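Local coordinates for SnoaL-like domain protein (Mycobacterium hassiacum, PDB 6P44) that probably isomerises delta-5-3-ketosteroids to their conjugated delta-4 isomers, as a ketosteroid isomerase with an SnoaL-like, NTF2-type fold, at residues E25-Y30 with A50-Y55. The protein carries 1 engineered substitution. Numbering follows the deposited sequence.
Sequences EIAALY and AIRGFY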
ATOM      1  N   GLU B  25     -11.412 -11.995  17.559  0.56 21.99           N
ATOM      2  CA  GLU B  25     -10.672 -12.802  16.597  0.56 21.27           C
ATOM      3  C   GLU B  25      -9.757 -11.943  15.729  0.56 19.92           C
ATOM      4  O   GLU B  25      -8.684 -12.400  15.318  0.56 19.92           O
ATOM      5  CB  GLU B  25     -11.652 -13.610  15.742  0.56 22.74           C
ATOM      6  CG  GLU B  25     -12.312 -14.794  16.465  0.56 25.28           C
ATOM      7  CD  GLU B  25     -13.214 -14.376  17.619  0.56 27.72           C
ATOM      8  OE1 GLU B  25     -13.489 -13.166  17.770  0.56 28.63           O
ATOM      9  OE2 GLU B  25     -13.648 -15.266  18.380  0.56 29.85           O
ATOM     10  N   ILE B  26     -10.156 -10.705  15.434  1.00 18.98           N
ATOM     11  CA  ILE B  26      -9.270  -9.798  14.713  1.00 17.94           C
ATOM     12  C   ILE B  26      -8.041  -9.514  15.552  1.00 18.09           C
ATOM     13  O   ILE B  26      -6.906  -9.609  15.080  1.00 17.31           O
ATOM     14  CB  ILE B  26     -10.001  -8.489  14.375  1.00 17.28           C
ATOM     15  CG1 ILE B  26     -11.087  -8.731  13.320  1.00 18.53           C
ATOM     16  CG2 ILE B  26      -8.987  -7.464  13.895  1.00 16.65           C
ATOM     17  CD1 ILE B  26     -12.027  -7.560  13.124  1.00 19.94           C
ATOM     18  N   ALA B  27      -8.257  -9.112  16.804  1.00 18.69           N
ATOM     19  CA  ALA B  27      -7.135  -8.701  17.636  1.00 19.22           C
ATOM     20  C   ALA B  27      -6.137  -9.829  17.819  1.00 18.70           C
ATOM     21  O   ALA B  27      -4.934  -9.578  17.920  1.00 18.28           O
ATOM     22  CB  ALA B  27      -7.635  -8.198  18.990  1.00 20.39           C
ATOM     23  N   ALA B  28      -6.611 -11.075  17.847  1.00 18.98           N
ATOM     24  CA  ALA B  28      -5.710 -12.199  18.039  1.00 19.98           C
ATOM     25  C   ALA B  28      -4.776 -12.407  16.854  1.00 19.55           C
ATOM     26  O   ALA B  28      -3.752 -13.081  17.000  1.00 21.58           O
ATOM     27  CB  ALA B  28      -6.529 -13.468  18.291  1.00 21.02           C
ATOM     28  N   LEU B  29      -5.108 -11.860  15.686  1.00 17.18           N
ATOM     29  CA  LEU B  29      -4.209 -11.956  14.543  1.00 15.86           C
ATOM     30  C   LEU B  29      -3.017 -11.020  14.663  1.00 16.12           C
ATOM     31  O   LEU B  29      -2.004 -11.232  13.984  1.00 16.10           O
ATOM     32  CB  LEU B  29      -4.952 -11.626  13.245  1.00 15.89           C
ATOM     33  CG  LEU B  29      -6.099 -12.562  12.884  1.00 17.43           C
ATOM     34  CD1 LEU B  29      -6.723 -12.099  11.592  1.00 18.84           C
ATOM     35  CD2 LEU B  29      -5.611 -14.001  12.749  1.00 19.01           C
ATOM     36  N   TYR B  30      -3.128  -9.981  15.479  1.00 14.49           N
ATOM     37  CA  TYR B  30      -2.087  -8.977  15.592  1.00 15.04           C
ATOM     38  C   TYR B  30      -1.068  -9.367  16.652  1.00 16.12           C
ATOM     39  O   TYR B  30      -1.389 -10.035  17.638  1.00 17.48           O
ATOM     40  CB  TYR B  30      -2.695  -7.631  15.962  1.00 14.60           C
ATOM     41  CG  TYR B  30      -3.353  -6.899  14.806  1.00 13.01           C
ATOM     42  CD1 TYR B  30      -2.608  -6.044  14.012  1.00 12.74           C
ATOM     43  CD2 TYR B  30      -4.711  -7.030  14.542  1.00 14.38           C
ATOM     44  CE1 TYR B  30      -3.186  -5.327  12.988  1.00 13.28           C
ATOM     45  CE2 TYR B  30      -5.310  -6.305  13.508  1.00 13.41           C
ATOM     46  CZ  TYR B  30      -4.530  -5.466  12.727  1.00 13.07           C
ATOM     47  OH  TYR B  30      -5.052  -4.723  11.692  1.00 13.10           O
ATOM     48  N   ALA B  50      -4.933  -1.672  22.674  1.00 18.46           N
ATOM     49  CA  ALA B  50      -5.453  -0.523  21.929  1.00 17.99           C
ATOM     50  C   ALA B  50      -6.110  -0.959  20.625  1.00 16.73           C
ATOM     51  O   ALA B  50      -7.135  -0.405  20.215  1.00 16.93           O
ATOM     52  CB  ALA B  50      -4.326   0.464  21.639  1.00 18.81           C
ATOM     53  N   ILE B  51      -5.526  -1.947  19.956  1.00 15.65           N
ATOM     54  CA  ILE B  51      -6.089  -2.450  18.708  1.00 15.48           C
ATOM     55  C   ILE B  51      -7.442  -3.116  18.955  1.00 15.99           C
ATOM     56  O   ILE B  51      -8.402  -2.877  18.216  1.00 16.28           O
ATOM     57  CB  ILE B  51      -5.076  -3.375  18.017  1.00 15.21           C
ATOM     58  CG1 ILE B  51      -3.891  -2.547  17.514  1.00 15.36           C
ATOM     59  CG2 ILE B  51      -5.736  -4.145  16.882  1.00 16.42           C
ATOM     60  CD1 ILE B  51      -2.677  -3.362  17.081  1.00 15.55           C
ATOM     61  N   ARG B  52      -7.548  -3.942  19.999  1.00 17.58           N
ATOM     62  CA  ARG B  52      -8.843  -4.544  20.296  1.00 18.70           C
ATOM     63  C   ARG B  52      -9.896  -3.470  20.563  1.00 18.92           C
ATOM     64  O   ARG B  52     -11.044  -3.577  20.110  1.00 19.51           O
ATOM     65  CB  ARG B  52      -8.721  -5.511  21.474  1.00 20.37           C
ATOM     66  CG  ARG B  52     -10.046  -6.062  21.963  1.00 22.75           C
ATOM     67  CD  ARG B  52     -10.842  -6.755  20.867  1.00 24.87           C
ATOM     68  NE  ARG B  52     -12.123  -7.253  21.366  1.00 27.08           N
ATOM     69  CZ  ARG B  52     -13.196  -6.495  21.574  1.00 27.97           C
ATOM     70  NH1 ARG B  52     -13.169  -5.183  21.336  1.00 28.29           N
ATOM     71  NH2 ARG B  52     -14.302  -7.050  22.040  1.00 28.68           N
ATOM     72  N   GLY B  53      -9.531  -2.425  21.301  1.00 18.44           N
ATOM     73  CA  GLY B  53     -10.495  -1.366  21.557  1.00 18.78           C
ATOM     74  C   GLY B  53     -10.931  -0.689  20.275  1.00 18.29           C
ATOM     75  O   GLY B  53     -12.114  -0.391  20.080  1.00 19.42           O
ATOM     76  N   PHE B  54      -9.975  -0.424  19.383  0.57 18.16           N
ATOM     77  CA  PHE B  54     -10.288   0.208  18.102  0.57 17.90           C
ATOM     78  C   PHE B  54     -11.340  -0.587  17.342  0.57 16.59           C
ATOM     79  O   PHE B  54     -12.315  -0.022  16.831  0.57 17.10           O
ATOM     80  CB  PHE B  54      -9.010   0.330  17.272  0.57 18.89           C
ATOM     81  CG  PHE B  54      -9.245   0.791  15.853  0.57 19.45           C
ATOM     82  CD1 PHE B  54      -9.412   2.139  15.569  0.57 20.10           C
ATOM     83  CD2 PHE B  54      -9.311  -0.119  14.809  0.57 19.91           C
ATOM     84  CE1 PHE B  54      -9.634   2.571  14.270  0.57 20.39           C
ATOM     85  CE2 PHE B  54      -9.531   0.307  13.511  0.57 19.60           C
ATOM     86  CZ  PHE B  54      -9.694   1.657  13.241  0.57 20.19           C
ATOM     87  N   TYR B  55     -11.152  -1.902  17.246  1.00 16.31           N
ATOM     88  CA  TYR B  55     -12.065  -2.735  16.480  1.00 16.42           C
ATOM     89  C   TYR B  55     -13.369  -3.030  17.216  1.00 18.66           C
ATOM     90  O   TYR B  55     -14.239  -3.702  16.655  1.00 18.45           O
ATOM     91  CB  TYR B  55     -11.376  -4.043  16.107  1.00 16.18           C
ATOM     92  CG  TYR B  55     -10.403  -3.943  14.957  1.00 15.51           C
ATOM     93  CD1 TYR B  55     -10.849  -3.873  13.646  1.00 15.42           C
ATOM     94  CD2 TYR B  55      -9.037  -3.968  15.182  1.00 14.63           C
ATOM     95  CE1 TYR B  55      -9.955  -3.800  12.589  1.00 14.62           C
ATOM     96  CE2 TYR B  55      -8.138  -3.891  14.128  1.00 14.25           C
ATOM     97  CZ  TYR B  55      -8.606  -3.827  12.846  1.00 13.72           C
ATOM     98  OH  TYR B  55      -7.711  -3.769  11.814  1.00 12.87           O
TER
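In ketosteroid isomerases, members of the NTF2-like fold family, a chain of hydrogen-bonded tyrosines runs behind the oxyanion-binding site, and Tyr30 and Tyr55 form the link farther from the ligand here. Their phenol oxygens meet at 2.8 Å from OH to OH, a hydrogen bond in which either could be the donor. Tyr55 OH also bonds to Tyr14 OH, whose residue belongs to the dinitrophenol pocket. Tyr14 probably faces the steroid oxygen as its counterpart does in related isomerases, with Tyr55 and then Tyr30 behind it.

The two helices 23-29 and 48-54 contribute to this pair in matching ways: each carries an isoleucine four residues ahead of the tyrosine that directly follows the helix. Ile26 CG2 sits squarely over one face of the Tyr55 ring, 3.6 Å from its centroid and only 9° off the normal, a well-centred CH-pi contact. The reciprocal one is looser, since Ile51 CG2 stands 4.1 Å from the Tyr30 centroid and 22° off the normal, displaced toward the rim. Each of these methyls also lies in plane at the edge of the tyrosine on its own segment, so that each CG2 touches both rings, over the face of one and at the edge of the other. Both branches are placed for this by pointing anti to their backbone N, with CG1 beside it. The tyrosine side chains cross at about a right angle, and their CE2 atoms approach to 3.8 Å, alongside the hydroxyl bond.

The helices come nearest at Ala27 and Arg52, whose CA atoms are 5.2 Å apart. There the Arg52 chain turns at chi2 (56°), carrying its guanidinium to salt bridges with Asp24 and Glu59, while Arg52 CB rests 3.8 Å from Ala27 CB.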